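Lmo0547 protein (Listeria monocytogenes, PDB 4R9N) probably regulates transcription as a SorC-family protein, binding DNA in response to a sugar recognised by its putative sugar-binding domain. Local coordinates at residues R48-S58 against K143-G151; H110-A118 against Y134-G142. One frame throughout, in Å; residues are numbered along the deposited sequence.

Contact 1 (R48-S58 against K143-G151)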
ATOM      1  N   ARG A  48      -5.871  15.524   3.530  1.00 21.14           N
ATOM      2  CA  ARG A  48      -4.764  15.590   2.640  1.00 23.43           C
ATOM      3  C   ARG A  48      -5.229  15.364   1.203  1.00 21.63           C
ATOM      4  O   ARG A  48      -4.797  16.075   0.226  1.00 20.26           O
ATOM      5  CB  ARG A  48      -3.795  14.488   3.045  1.00 23.85           C
ATOM      6  CG  ARG A  48      -2.408  14.627   2.592  1.00 31.18           C
ATOM      7  CD  ARG A  48      -1.570  13.509   3.181  1.00 32.59           C
ATOM      8  NE  ARG A  48      -0.735  13.951   4.280  1.00 31.08           N
ATOM      9  CZ  ARG A  48       0.445  14.530   4.120  1.00 31.94           C
ATOM     10  NH1 ARG A  48       0.907  14.788   2.886  1.00 31.55           N
ATOM     11  NH2 ARG A  48       1.158  14.851   5.197  1.00 33.50           N
ATOM     12  N   ILE A  49      -6.079  14.356   1.041  1.00 17.76           N
ATOM     13  CA  ILE A  49      -6.567  14.003  -0.309  1.00 18.34           C
ATOM     14  C   ILE A  49      -7.335  15.167  -0.929  1.00 19.33           C
ATOM     15  O   ILE A  49      -7.304  15.335  -2.188  1.00 20.62           O
ATOM     16  CB  ILE A  49      -7.464  12.723  -0.258  1.00 16.97           C
ATOM     17  CG1 ILE A  49      -6.573  11.517   0.008  1.00 18.03           C
ATOM     18  CG2 ILE A  49      -8.306  12.516  -1.513  1.00 19.30           C
ATOM     19  CD1 ILE A  49      -7.302  10.283   0.616  1.00 17.83           C
ATOM     20  N   ALA A  50      -8.047  15.936  -0.084  1.00 18.94           N
ATOM     21  CA  ALA A  50      -8.768  17.157  -0.572  1.00 21.12           C
ATOM     22  C   ALA A  50      -7.882  18.077  -1.348  1.00 21.24           C
ATOM     23  O   ALA A  50      -8.363  18.802  -2.216  1.00 23.52           O
ATOM     24  CB  ALA A  50      -9.448  17.920   0.568  1.00 22.23           C
ATOM     25  N   LYS A  51      -6.618  18.088  -1.015  1.00 21.41           N
ATOM     26  CA  LYS A  51      -5.644  18.970  -1.646  1.00 24.27           C
ATOM     27  C   LYS A  51      -4.970  18.474  -2.931  1.00 24.78           C
ATOM     28  O   LYS A  51      -4.219  19.256  -3.560  1.00 25.07           O
ATOM     29  CB  LYS A  51      -4.559  19.342  -0.618  1.00 27.32           C
ATOM     30  CG  LYS A  51      -5.125  20.203   0.523  1.00 33.76           C
ATOM     31  CD  LYS A  51      -4.170  20.278   1.702  1.00 43.64           C
ATOM     32  CE  LYS A  51      -3.688  21.700   1.991  1.00 49.89           C
ATOM     33  NZ  LYS A  51      -2.507  21.718   2.906  1.00 56.40           N
ATOM     34  N   VAL A  52      -5.116  17.202  -3.317  1.00 20.09           N
ATOM     35  CA  VAL A  52      -4.306  16.689  -4.463  1.00 19.39           C
ATOM     36  C   VAL A  52      -5.206  16.539  -5.679  1.00 20.04           C
ATOM     37  O   VAL A  52      -6.414  16.559  -5.538  1.00 18.32           O
ATOM     38  CB  VAL A  52      -3.616  15.358  -4.186  1.00 19.39           C
ATOM     39  CG1 VAL A  52      -2.774  15.421  -2.920  1.00 20.21           C
ATOM     40  CG2 VAL A  52      -4.652  14.225  -3.975  1.00 17.84           C
ATOM     41  N   LYS A  53      -4.596  16.428  -6.848  1.00 21.21           N
ATOM     42  CA  LYS A  53      -5.319  16.292  -8.126  1.00 23.82           C
ATOM     43  C   LYS A  53      -5.468  14.823  -8.528  1.00 20.99           C
ATOM     44  O   LYS A  53      -6.411  14.474  -9.261  1.00 20.43           O
ATOM     45  CB  LYS A  53      -4.507  16.931  -9.283  1.00 28.17           C
ATOM     46  CG  LYS A  53      -4.120  18.375  -9.093  1.00 34.85           C
ATOM     47  CD  LYS A  53      -3.134  18.890 -10.176  1.00 35.41           C
ATOM     48  CE  LYS A  53      -1.796  18.156 -10.290  1.00 37.10           C
ATOM     49  NZ  LYS A  53      -0.841  18.247  -9.133  1.00 35.04           N
ATOM     50  N   THR A  54      -4.501  14.005  -8.096  1.00 19.71           N
ATOM     51  CA  THR A  54      -4.419  12.627  -8.480  1.00 20.16           C
ATOM     52  C   THR A  54      -3.977  11.756  -7.281  1.00 18.23           C
ATOM     53  O   THR A  54      -3.048  12.132  -6.489  1.00 19.76           O
ATOM     54  CB  THR A  54      -3.454  12.411  -9.637  1.00 19.83           C
ATOM     55  OG1 THR A  54      -2.152  12.921  -9.276  1.00 22.05           O
ATOM     56  CG2 THR A  54      -3.923  13.052 -11.008  1.00 23.57           C
ATOM     57  N   LEU A  55      -4.610  10.601  -7.159  1.00 16.70           N
ATOM     58  CA  LEU A  55      -4.418   9.722  -5.997  1.00 14.97           C
ATOM     59  C   LEU A  55      -4.288   8.258  -6.528  1.00 16.47           C
ATOM     60  O   LEU A  55      -5.171   7.794  -7.249  1.00 15.72           O
ATOM     61  CB  LEU A  55      -5.581   9.813  -5.056  1.00 15.38           C
ATOM     62  CG  LEU A  55      -5.689   8.775  -3.923  1.00 15.41           C
ATOM     63  CD1 LEU A  55      -4.562   9.067  -2.968  1.00 16.79           C
ATOM     64  CD2 LEU A  55      -7.003   8.943  -3.201  1.00 18.61           C
ATOM     65  N   GLY A  56      -3.181   7.615  -6.212  1.00 16.07           N
ATOM     66  CA  GLY A  56      -2.943   6.198  -6.542  1.00 14.86           C
ATOM     67  C   GLY A  56      -3.274   5.334  -5.315  1.00 15.26           C
ATOM     68  O   GLY A  56      -2.977   5.713  -4.162  1.00 13.94           O
ATOM     69  N   ILE A  57      -3.924   4.211  -5.553  1.00 13.98           N
ATOM     70  CA  ILE A  57      -4.343   3.291  -4.521  1.00 15.09           C
ATOM     71  C   ILE A  57      -3.810   1.897  -4.861  1.00 14.91           C
ATOM     72  O   ILE A  57      -3.891   1.441  -6.008  1.00 13.40           O
ATOM     73  CB  ILE A  57      -5.880   3.256  -4.444  1.00 17.78           C
ATOM     74  CG1 ILE A  57      -6.459   4.639  -4.229  1.00 18.75           C
ATOM     75  CG2 ILE A  57      -6.424   2.293  -3.376  1.00 19.34           C
ATOM     76  CD1 ILE A  57      -6.269   5.292  -2.911  1.00 19.34           C
ATOM     77  N   SER A  58      -3.298   1.219  -3.844  1.00 14.94           N
ATOM     78  CA  SER A  58      -2.934  -0.171  -3.975  1.00 16.07           C
ATOM     79  C   SER A  58      -4.111  -1.102  -3.676  1.00 17.65           C
ATOM     80  O   SER A  58      -5.247  -0.827  -4.060  1.00 20.71           O
ATOM     81  CB  SER A  58      -1.679  -0.453  -3.139  1.00 17.69           C
ATOM     82  OG  SER A  58      -1.099  -1.699  -3.453  1.00 18.30           O
ATOM     83  N   LYS A 143       2.287   6.367 -12.277  1.00 19.40           N
ATOM     84  CA  LYS A 143       3.637   6.783 -11.942  1.00 21.42           C
ATOM     85  C   LYS A 143       3.647   8.232 -11.608  1.00 19.56           C
ATOM     86  O   LYS A 143       4.567   8.689 -10.915  1.00 23.01           O
ATOM     87  CB  LYS A 143       4.624   6.488 -13.081  1.00 22.40           C
ATOM     88  CG  LYS A 143       4.833   5.026 -13.390  1.00 24.50           C
ATOM     89  CD  LYS A 143       5.672   4.815 -14.669  1.00 28.50           C
ATOM     90  CE  LYS A 143       5.512   3.399 -15.224  1.00 32.75           C
ATOM     91  NZ  LYS A 143       6.475   3.063 -16.327  1.00 38.02           N
ATOM     92  N   THR A 144       2.676   8.967 -12.109  1.00 20.21           N
ATOM     93  CA  THR A 144       2.630  10.428 -11.921  1.00 20.89           C
ATOM     94  C   THR A 144       1.663  10.942 -10.917  1.00 19.62           C
ATOM     95  O   THR A 144       1.429  12.137 -10.820  1.00 19.90           O
ATOM     96  CB  THR A 144       2.458  11.110 -13.288  1.00 25.14           C
ATOM     97  OG1 THR A 144       1.216  10.715 -13.870  1.00 26.80           O
ATOM     98  CG2 THR A 144       3.589  10.720 -14.180  1.00 26.86           C
ATOM     99  N   VAL A 145       1.094  10.076 -10.061  1.00 17.36           N
ATOM    100  CA  VAL A 145       0.127  10.576  -9.072  1.00 16.18           C
ATOM    101  C   VAL A 145       0.808  11.476  -8.074  1.00 17.70           C
ATOM    102  O   VAL A 145       1.999  11.314  -7.819  1.00 17.62           O
ATOM    103  CB  VAL A 145      -0.655   9.423  -8.345  1.00 14.87           C
ATOM    104  CG1 VAL A 145      -1.480   8.603  -9.367  1.00 15.83           C
ATOM    105  CG2 VAL A 145       0.302   8.522  -7.597  1.00 14.97           C
ATOM    106  N   ASP A 146       0.044  12.400  -7.506  1.00 18.42           N
ATOM    107  CA  ASP A 146       0.536  13.346  -6.494  1.00 19.76           C
ATOM    108  C   ASP A 146       0.830  12.581  -5.194  1.00 19.61           C
ATOM    109  O   ASP A 146       1.730  12.935  -4.401  1.00 18.98           O
ATOM    110  CB  ASP A 146      -0.524  14.404  -6.190  1.00 20.31           C
ATOM    111  CG  ASP A 146      -0.714  15.464  -7.311  1.00 24.00           C
ATOM    112  OD1 ASP A 146       0.131  15.651  -8.208  1.00 28.49           O
ATOM    113  OD2 ASP A 146      -1.795  16.078  -7.296  1.00 28.22           O
HETATM  114  N   MSE A 147      -0.061  11.623  -4.906  1.00 16.60           N
HETATM  115  CA  MSE A 147       0.060  10.822  -3.681  1.00 15.88           C
HETATM  116  C   MSE A 147      -0.376   9.436  -3.875  1.00 14.83           C
HETATM  117  O   MSE A 147      -1.258   9.178  -4.691  1.00 14.59           O
HETATM  118  CB  MSE A 147      -0.886  11.532  -2.671  1.00 18.84           C
HETATM  119  CG  MSE A 147      -1.424  10.811  -1.486  1.00 24.48           C
HETATM  120 SE   MSE A 147      -2.752  12.104  -0.647  0.65 26.10          SE
HETATM  121  CE  MSE A 147      -2.793  10.768   0.626  1.00 20.31           C
ATOM    122  N   ALA A 148       0.116   8.515  -3.031  1.00 15.23           N
ATOM    123  CA  ALA A 148      -0.286   7.093  -3.178  1.00 13.96           C
ATOM    124  C   ALA A 148      -0.550   6.550  -1.772  1.00 15.74           C
ATOM    125  O   ALA A 148       0.129   6.963  -0.829  1.00 14.94           O
ATOM    126  CB  ALA A 148       0.795   6.301  -3.862  1.00 14.76           C
ATOM    127  N   ILE A 149      -1.507   5.646  -1.644  1.00 14.57           N
ATOM    128  CA  ILE A 149      -1.794   4.977  -0.385  1.00 15.91           C
ATOM    129  C   ILE A 149      -1.540   3.499  -0.602  1.00 16.27           C
ATOM    130  O   ILE A 149      -2.115   2.878  -1.507  1.00 15.00           O
ATOM    131  CB  ILE A 149      -3.212   5.207   0.063  1.00 18.09           C
ATOM    132  CG1 ILE A 149      -3.412   6.730   0.206  1.00 19.39           C
ATOM    133  CG2 ILE A 149      -3.513   4.390   1.352  1.00 19.65           C
ATOM    134  CD1 ILE A 149      -4.835   7.133   0.562  1.00 22.01           C
ATOM    135  N   VAL A 150      -0.682   2.928   0.249  1.00 14.89           N
ATOM    136  CA  VAL A 150      -0.278   1.521   0.114  1.00 15.45           C
ATOM    137  C   VAL A 150      -0.371   0.845   1.495  1.00 16.24           C
ATOM    138  O   VAL A 150      -0.340   1.512   2.548  1.00 14.46           O
ATOM    139  CB  VAL A 150       1.150   1.360  -0.470  1.00 15.70           C
ATOM    140  CG1 VAL A 150       1.268   1.992  -1.814  1.00 16.84           C
ATOM    141  CG2 VAL A 150       2.175   1.920   0.501  1.00 17.19           C
ATOM    142  N   GLY A 151      -0.501  -0.481   1.466  1.00 18.28           N
ATOM    143  CA  GLY A 151      -0.282  -1.331   2.658  1.00 20.91           C
ATOM    144  C   GLY A 151       1.138  -1.898   2.661  1.00 21.24           C
ATOM    145  O   GLY A 151       1.819  -1.946   1.647  1.00 21.17           O
TER
HETATM  146  O   HOH W   1      -1.225  14.894 -10.660  1.00 39.14           O
HETATM  147  O   HOH W   2       0.622  -2.713  -0.802  1.00 24.30           O
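V145 and D146 meet T54 where strands 54-57 and 147-151 come together, neighbouring parallel strands in the middle of the Rossmann-like sheet of the sugar-binding domain. V145 lays both methyls against G56, which has no side chain, CG1 3.7 Å from its backbone N. D146 is gripped at both ends. Its backbone N gives a bond to T54 OG1 (2.9 Å), and a water joins that hydroxyl to D146 OD1, weakly on the carboxylate side. T54 chi1 of 57° places OG1 between its own backbone N and carbonyl carbon, within reach of D146 N. The carboxylate takes K53 N on OD2 at 2.9 Å, nearly along the C-O axis, while K53 NZ, brought back by bends at chi3 and chi4, forms a salt bridge with OD1 from its syn side. These bonds fix the rotation of the carboxylate and probably favour its charged form.

M147, a selenomethionine, begins the regular pairing: its O accepts a hydrogen bond from G56 N at 2.9 Å. Its side chain, extended beyond CG, runs beside L55 CD1 and ends at the last residues of helix 30-49 and the turn after it, where SE meets V52 CG1 and CE lies 3.9 Å from both I49 CG1 and R48 CD. A148 takes the other face of the sheet, its CA-H approaching G56 O, the same oxygen that accepts I149 N. I149 returns to the M147 face, where its CD1 touches those of I49 and L55, and helices 61-69 and 96-107 close over this apolar layer; its O accepts a hydrogen bond from S58 N at 3.1 Å. V150 CG1 then touches S58 CB. Last, a water donates to G151 O (2.8 Å) and weakly to S58 OG, whose stronger partner is N185.

Contact 2 (H110-A118 against Y134-G142); sequences HSKYLYAPA and YISEVLEEG
The rings of Y115 and Y134 lie obliquely against each other, planes at 39° and centroids 4.9 Å apart; their nearest carbons are modelled too close, so the detailed fit is doubtful. In one of its two modelled conformers, Y113 places CB over one face of the Y115 ring, displaced toward the rim, and one face of the Y134 ring carries V138 CG2 from the next turn of the same helix. Y134 has CG anti to its backbone N (chi1 -172°), which carries the phenol up to the backbone of 110-118: its OH receives a weak, almost straight bond from Y113 N at 3.4 Å and touches K112 CD.

Beyond the rings, K112 bends at chi2 and chi4 and crosses E141 at about a right angle. CG comes within 3.3 Å of E141 OE1, whereas NZ makes only a long salt bridge to that oxygen at 3.6 Å; OE1 is buried here without a hydrogen-bond partner. The apolar centre is L114, whose CD1 rests on V138 CG1 at 3.8 Å and whose CD2 meets L139 CD2. I135 CD1 reaches A116 CB and the carbonyl of Y115, the centre of an inverse gamma turn.

Helix 133-143 thus packs against the chain that follows edge strand 110-111, with E141 also touching I81 of strand 79-82, as part of the helical layer flanking the sheet of this Rossmann-like alpha/beta fold.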
ATOM      1  N   HIS A 110     -13.239  11.277 -10.822  1.00 24.54           N
ATOM      2  CA  HIS A 110     -12.833  10.441 -11.957  1.00 25.89           C
ATOM      3  C   HIS A 110     -12.000   9.241 -11.442  1.00 23.58           C
ATOM      4  O   HIS A 110     -11.400   9.280 -10.352  1.00 20.83           O
ATOM      5  CB  HIS A 110     -12.024  11.249 -12.942  1.00 28.91           C
ATOM      6  CG  HIS A 110     -12.642  12.570 -13.284  1.00 34.96           C
ATOM      7  ND1 HIS A 110     -13.743  12.686 -14.113  1.00 39.16           N
ATOM      8  CD2 HIS A 110     -12.319  13.826 -12.893  1.00 36.07           C
ATOM      9  CE1 HIS A 110     -14.070  13.964 -14.219  1.00 43.53           C
ATOM     10  NE2 HIS A 110     -13.224  14.675 -13.491  1.00 44.12           N
ATOM     11  N   SER A 111     -11.962   8.181 -12.230  1.00 24.24           N
ATOM     12  CA  SER A 111     -11.086   7.005 -11.901  1.00 23.63           C
ATOM     13  C   SER A 111     -10.716   6.317 -13.166  1.00 23.98           C
ATOM     14  O   SER A 111     -11.411   6.506 -14.210  1.00 25.77           O
ATOM     15  CB  SER A 111     -11.811   6.025 -10.955  1.00 26.26           C
ATOM     16  OG  SER A 111     -12.985   5.516 -11.562  1.00 30.53           O
ATOM     17  N   LYS A 112      -9.624   5.573 -13.127  1.00 22.07           N
ATOM     18  CA  LYS A 112      -9.222   4.759 -14.232  1.00 22.84           C
ATOM     19  C   LYS A 112      -9.281   3.315 -13.779  1.00 22.73           C
ATOM     20  O   LYS A 112      -9.313   3.030 -12.617  1.00 19.11           O
ATOM     21  CB  LYS A 112      -7.804   5.149 -14.715  1.00 27.08           C
ATOM     22  CG  LYS A 112      -7.717   6.558 -15.332  1.00 32.36           C
ATOM     23  CD  LYS A 112      -8.698   6.695 -16.499  1.00 39.32           C
ATOM     24  CE  LYS A 112      -8.254   7.712 -17.544  1.00 45.49           C
ATOM     25  NZ  LYS A 112      -7.907   8.969 -16.841  1.00 47.84           N
ATOM     26  N   TYR A 113      -9.358   2.398 -14.729  1.00 22.87           N
ATOM     27  CA  TYR A 113      -9.440   0.945 -14.456  0.60 24.63           C
ATOM     28  C   TYR A 113      -8.186   0.335 -15.049  1.00 25.33           C
ATOM     29  O   TYR A 113      -7.798   0.717 -16.153  1.00 24.33           O
ATOM     30  CB  TYR A 113     -10.687   0.381 -15.170  0.60 27.74           C
ATOM     31  CG  TYR A 113     -11.154  -0.979 -14.678  0.60 29.26           C
ATOM     32  CD1 TYR A 113     -11.939  -1.097 -13.535  0.60 29.92           C
ATOM     33  CD2 TYR A 113     -10.830  -2.167 -15.385  0.60 31.28           C
ATOM     34  CE1 TYR A 113     -12.378  -2.354 -13.109  0.60 30.86           C
ATOM     35  CE2 TYR A 113     -11.247  -3.412 -14.940  0.60 28.48           C
ATOM     36  CZ  TYR A 113     -12.013  -3.472 -13.790  0.60 28.37           C
ATOM     37  OH  TYR A 113     -12.373  -4.654 -13.281  0.60 27.69           O
ATOM     38  N   LEU A 114      -7.581  -0.609 -14.367  1.00 24.45           N
ATOM     39  CA  LEU A 114      -6.414  -1.268 -14.891  1.00 28.04           C
ATOM     40  C   LEU A 114      -6.945  -2.567 -15.476  1.00 33.09           C
ATOM     41  O   LEU A 114      -7.225  -3.458 -14.780  1.00 29.11           O
ATOM     42  CB  LEU A 114      -5.360  -1.418 -13.784  1.00 26.41           C
ATOM     43  CG  LEU A 114      -3.962  -1.750 -14.155  1.00 30.05           C
ATOM     44  CD1 LEU A 114      -3.486  -1.043 -15.439  1.00 32.11           C
ATOM     45  CD2 LEU A 114      -3.025  -1.441 -13.013  1.00 26.42           C
ATOM     46  N   TYR A 115      -7.127  -2.583 -16.794  1.00 40.67           N
ATOM     47  CA  TYR A 115      -7.688  -3.715 -17.519  1.00 43.58           C
ATOM     48  C   TYR A 115      -6.686  -4.937 -17.620  1.00 40.87           C
ATOM     49  O   TYR A 115      -6.223  -5.259 -18.755  1.00 40.75           O
ATOM     50  CB  TYR A 115      -8.168  -3.176 -18.907  1.00 48.99           C
ATOM     51  CG  TYR A 115      -9.391  -2.190 -18.848  1.00 53.88           C
ATOM     52  CD1 TYR A 115     -10.578  -2.557 -18.231  1.00 53.72           C
ATOM     53  CD2 TYR A 115      -9.355  -0.935 -19.420  1.00 56.37           C
ATOM     54  CE1 TYR A 115     -11.673  -1.698 -18.160  1.00 54.86           C
ATOM     55  CE2 TYR A 115     -10.459  -0.051 -19.349  1.00 58.31           C
ATOM     56  CZ  TYR A 115     -11.614  -0.438 -18.707  1.00 57.00           C
ATOM     57  OH  TYR A 115     -12.731   0.398 -18.599  1.00 52.57           O
ATOM     58  N   ALA A 116      -6.326  -5.591 -16.485  1.00 32.81           N
ATOM     59  CA  ALA A 116      -5.255  -6.642 -16.497  1.00 31.00           C
ATOM     60  C   ALA A 116      -5.164  -7.359 -15.168  1.00 32.15           C
ATOM     61  O   ALA A 116      -5.568  -6.788 -14.140  1.00 33.63           O
ATOM     62  CB  ALA A 116      -3.910  -6.016 -16.845  1.00 30.08           C
ATOM     63  N   PRO A 117      -4.656  -8.600 -15.156  1.00 30.89           N
ATOM     64  CA  PRO A 117      -4.403  -9.297 -13.871  1.00 28.52           C
ATOM     65  C   PRO A 117      -3.180  -8.724 -13.122  1.00 28.37           C
ATOM     66  O   PRO A 117      -2.301  -8.145 -13.756  1.00 27.47           O
ATOM     67  CB  PRO A 117      -4.078 -10.745 -14.295  1.00 30.33           C
ATOM     68  CG  PRO A 117      -4.202 -10.798 -15.738  1.00 31.42           C
ATOM     69  CD  PRO A 117      -4.175  -9.412 -16.300  1.00 31.04           C
ATOM     70  N   ALA A 118      -3.092  -8.893 -11.799  1.00 25.57           N
ATOM     71  CA  ALA A 118      -1.902  -8.455 -11.094  1.00 25.48           C
ATOM     72  C   ALA A 118      -0.638  -9.234 -11.430  1.00 27.55           C
ATOM     73  O   ALA A 118       0.469  -8.673 -11.459  1.00 24.55           O
ATOM     74  CB  ALA A 118      -2.140  -8.569  -9.586  1.00 28.43           C
ATOM     75  N   TYR A 134      -4.193   0.955 -23.507  1.00 39.73           N
ATOM     76  CA  TYR A 134      -4.899   1.488 -22.330  1.00 41.46           C
ATOM     77  C   TYR A 134      -4.235   0.989 -21.058  1.00 33.89           C
ATOM     78  O   TYR A 134      -4.158   1.758 -20.100  1.00 34.58           O
ATOM     79  CB  TYR A 134      -6.438   1.362 -22.359  1.00 49.01           C
ATOM     80  CG  TYR A 134      -7.223   2.095 -21.202  1.00 57.44           C
ATOM     81  CD1 TYR A 134      -7.612   3.468 -21.239  1.00 60.66           C
ATOM     82  CD2 TYR A 134      -7.615   1.383 -20.098  1.00 62.79           C
ATOM     83  CE1 TYR A 134      -8.344   4.061 -20.162  1.00 60.56           C
ATOM     84  CE2 TYR A 134      -8.330   1.954 -19.032  1.00 60.39           C
ATOM     85  CZ  TYR A 134      -8.716   3.271 -19.037  1.00 58.82           C
ATOM     86  OH  TYR A 134      -9.442   3.668 -17.873  1.00 44.23           O
ATOM     87  N   ILE A 135      -3.655  -0.211 -21.044  1.00 28.30           N
ATOM     88  CA  ILE A 135      -2.916  -0.633 -19.857  1.00 25.86           C
ATOM     89  C   ILE A 135      -1.704   0.272 -19.629  1.00 26.12           C
ATOM     90  O   ILE A 135      -1.467   0.792 -18.524  1.00 21.33           O
ATOM     91  CB  ILE A 135      -2.452  -2.063 -20.013  1.00 27.26           C
ATOM     92  CG1 ILE A 135      -3.692  -2.946 -19.990  1.00 30.48           C
ATOM     93  CG2 ILE A 135      -1.493  -2.429 -18.926  1.00 26.47           C
ATOM     94  CD1 ILE A 135      -3.434  -4.346 -20.437  1.00 33.89           C
ATOM     95  N   SER A 136      -0.925   0.473 -20.696  1.00 23.87           N
ATOM     96  CA  SER A 136       0.250   1.312 -20.592  0.70 26.57           C
ATOM     97  C   SER A 136      -0.147   2.722 -20.103  1.00 24.36           C
ATOM     98  O   SER A 136       0.547   3.296 -19.296  1.00 25.12           O
ATOM     99  CB  SER A 136       0.996   1.425 -21.941  0.70 28.48           C
ATOM    100  OG  SER A 136       2.206   2.155 -21.725  0.70 33.59           O
ATOM    101  N   GLU A 137      -1.239   3.285 -20.602  1.00 26.25           N
ATOM    102  CA  GLU A 137      -1.570   4.633 -20.166  0.60 26.88           C
ATOM    103  C   GLU A 137      -1.971   4.714 -18.707  1.00 26.00           C
ATOM    104  O   GLU A 137      -1.594   5.681 -18.022  1.00 22.71           O
ATOM    105  CB  GLU A 137      -2.631   5.308 -21.016  0.60 32.27           C
ATOM    106  CG  GLU A 137      -3.201   6.611 -20.396  0.60 36.71           C
ATOM    107  CD  GLU A 137      -2.200   7.762 -20.045  0.60 40.42           C
ATOM    108  OE1 GLU A 137      -0.958   7.594 -19.844  0.60 39.47           O
ATOM    109  OE2 GLU A 137      -2.696   8.909 -19.928  0.60 43.98           O
ATOM    110  N   VAL A 138      -2.686   3.710 -18.207  1.00 21.15           N
ATOM    111  CA  VAL A 138      -3.008   3.722 -16.787  1.00 20.20           C
ATOM    112  C   VAL A 138      -1.760   3.498 -15.921  1.00 19.21           C
ATOM    113  O   VAL A 138      -1.654   4.129 -14.856  1.00 19.52           O
ATOM    114  CB  VAL A 138      -4.141   2.730 -16.497  1.00 19.30           C
ATOM    115  CG1 VAL A 138      -4.405   2.649 -14.991  1.00 20.12           C
ATOM    116  CG2 VAL A 138      -5.415   3.195 -17.214  1.00 21.73           C
ATOM    117  N   LEU A 139      -0.847   2.623 -16.323  1.00 18.38           N
ATOM    118  CA  LEU A 139       0.388   2.484 -15.604  1.00 18.82           C
ATOM    119  C   LEU A 139       1.133   3.807 -15.574  1.00 19.97           C
ATOM    120  O   LEU A 139       1.698   4.162 -14.545  1.00 19.27           O
ATOM    121  CB  LEU A 139       1.278   1.369 -16.143  1.00 20.55           C
ATOM    122  CG  LEU A 139       0.735  -0.061 -16.036  1.00 22.41           C
ATOM    123  CD1 LEU A 139       1.652  -1.036 -16.795  1.00 23.22           C
ATOM    124  CD2 LEU A 139       0.552  -0.418 -14.575  1.00 22.33           C
ATOM    125  N   GLU A 140       1.223   4.514 -16.723  1.00 21.62           N
ATOM    126  CA  GLU A 140       1.947   5.786 -16.699  1.00 22.87           C
ATOM    127  C   GLU A 140       1.294   6.843 -15.823  1.00 21.68           C
ATOM    128  O   GLU A 140       1.972   7.620 -15.137  1.00 22.93           O
ATOM    129  CB  GLU A 140       2.114   6.314 -18.118  1.00 25.95           C
ATOM    130  CG  GLU A 140       3.033   5.457 -18.980  1.00 30.02           C
ATOM    131  CD  GLU A 140       4.446   5.353 -18.427  1.00 35.62           C
ATOM    132  OE1 GLU A 140       4.942   6.291 -17.720  1.00 37.41           O
ATOM    133  OE2 GLU A 140       5.055   4.307 -18.702  1.00 40.52           O
ATOM    134  N   GLU A 141      -0.025   6.892 -15.832  1.00 21.03           N
ATOM    135  CA  GLU A 141      -0.797   7.738 -14.894  1.00 22.76           C
ATOM    136  C   GLU A 141      -0.524   7.389 -13.451  1.00 21.30           C
ATOM    137  O   GLU A 141      -0.337   8.294 -12.624  1.00 20.83           O
ATOM    138  CB  GLU A 141      -2.293   7.683 -15.211  1.00 27.45           C
ATOM    139  CG  GLU A 141      -2.613   8.418 -16.489  1.00 32.49           C
ATOM    140  CD  GLU A 141      -3.956   8.088 -17.162  1.00 41.62           C
ATOM    141  OE1 GLU A 141      -4.735   7.221 -16.696  1.00 45.08           O
ATOM    142  OE2 GLU A 141      -4.200   8.678 -18.252  1.00 49.51           O
ATOM    143  N   GLY A 142      -0.335   6.096 -13.152  1.00 20.07           N
ATOM    144  CA  GLY A 142       0.012   5.706 -11.766  1.00 19.93           C
ATOM    145  C   GLY A 142       1.348   6.294 -11.325  1.00 20.56           C
ATOM    146  O   GLY A 142       1.568   6.622 -10.141  1.00 19.95           O
TER

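From the N terminus, the chain leaves helix 30-49 and enters strand 54-57, opening the loop that contact 1 will close. It passes through strand 79-82 and helix 96-107 to edge strand 110-111, then through 112-118 into helices 123-131 and 133-143, whose return closes the shorter loop of contact 2. That loop is nested inside the larger one. Helix 133-143 leads through the short turn 144-146 into strand 147-151, which crosses back to the middle of the sheet beside 54-57 and completes contact 1. The centres are 14 Å apart: contact 2 joins the helix to the chain just beyond the edge strand, and contact 1 joins two inner strands.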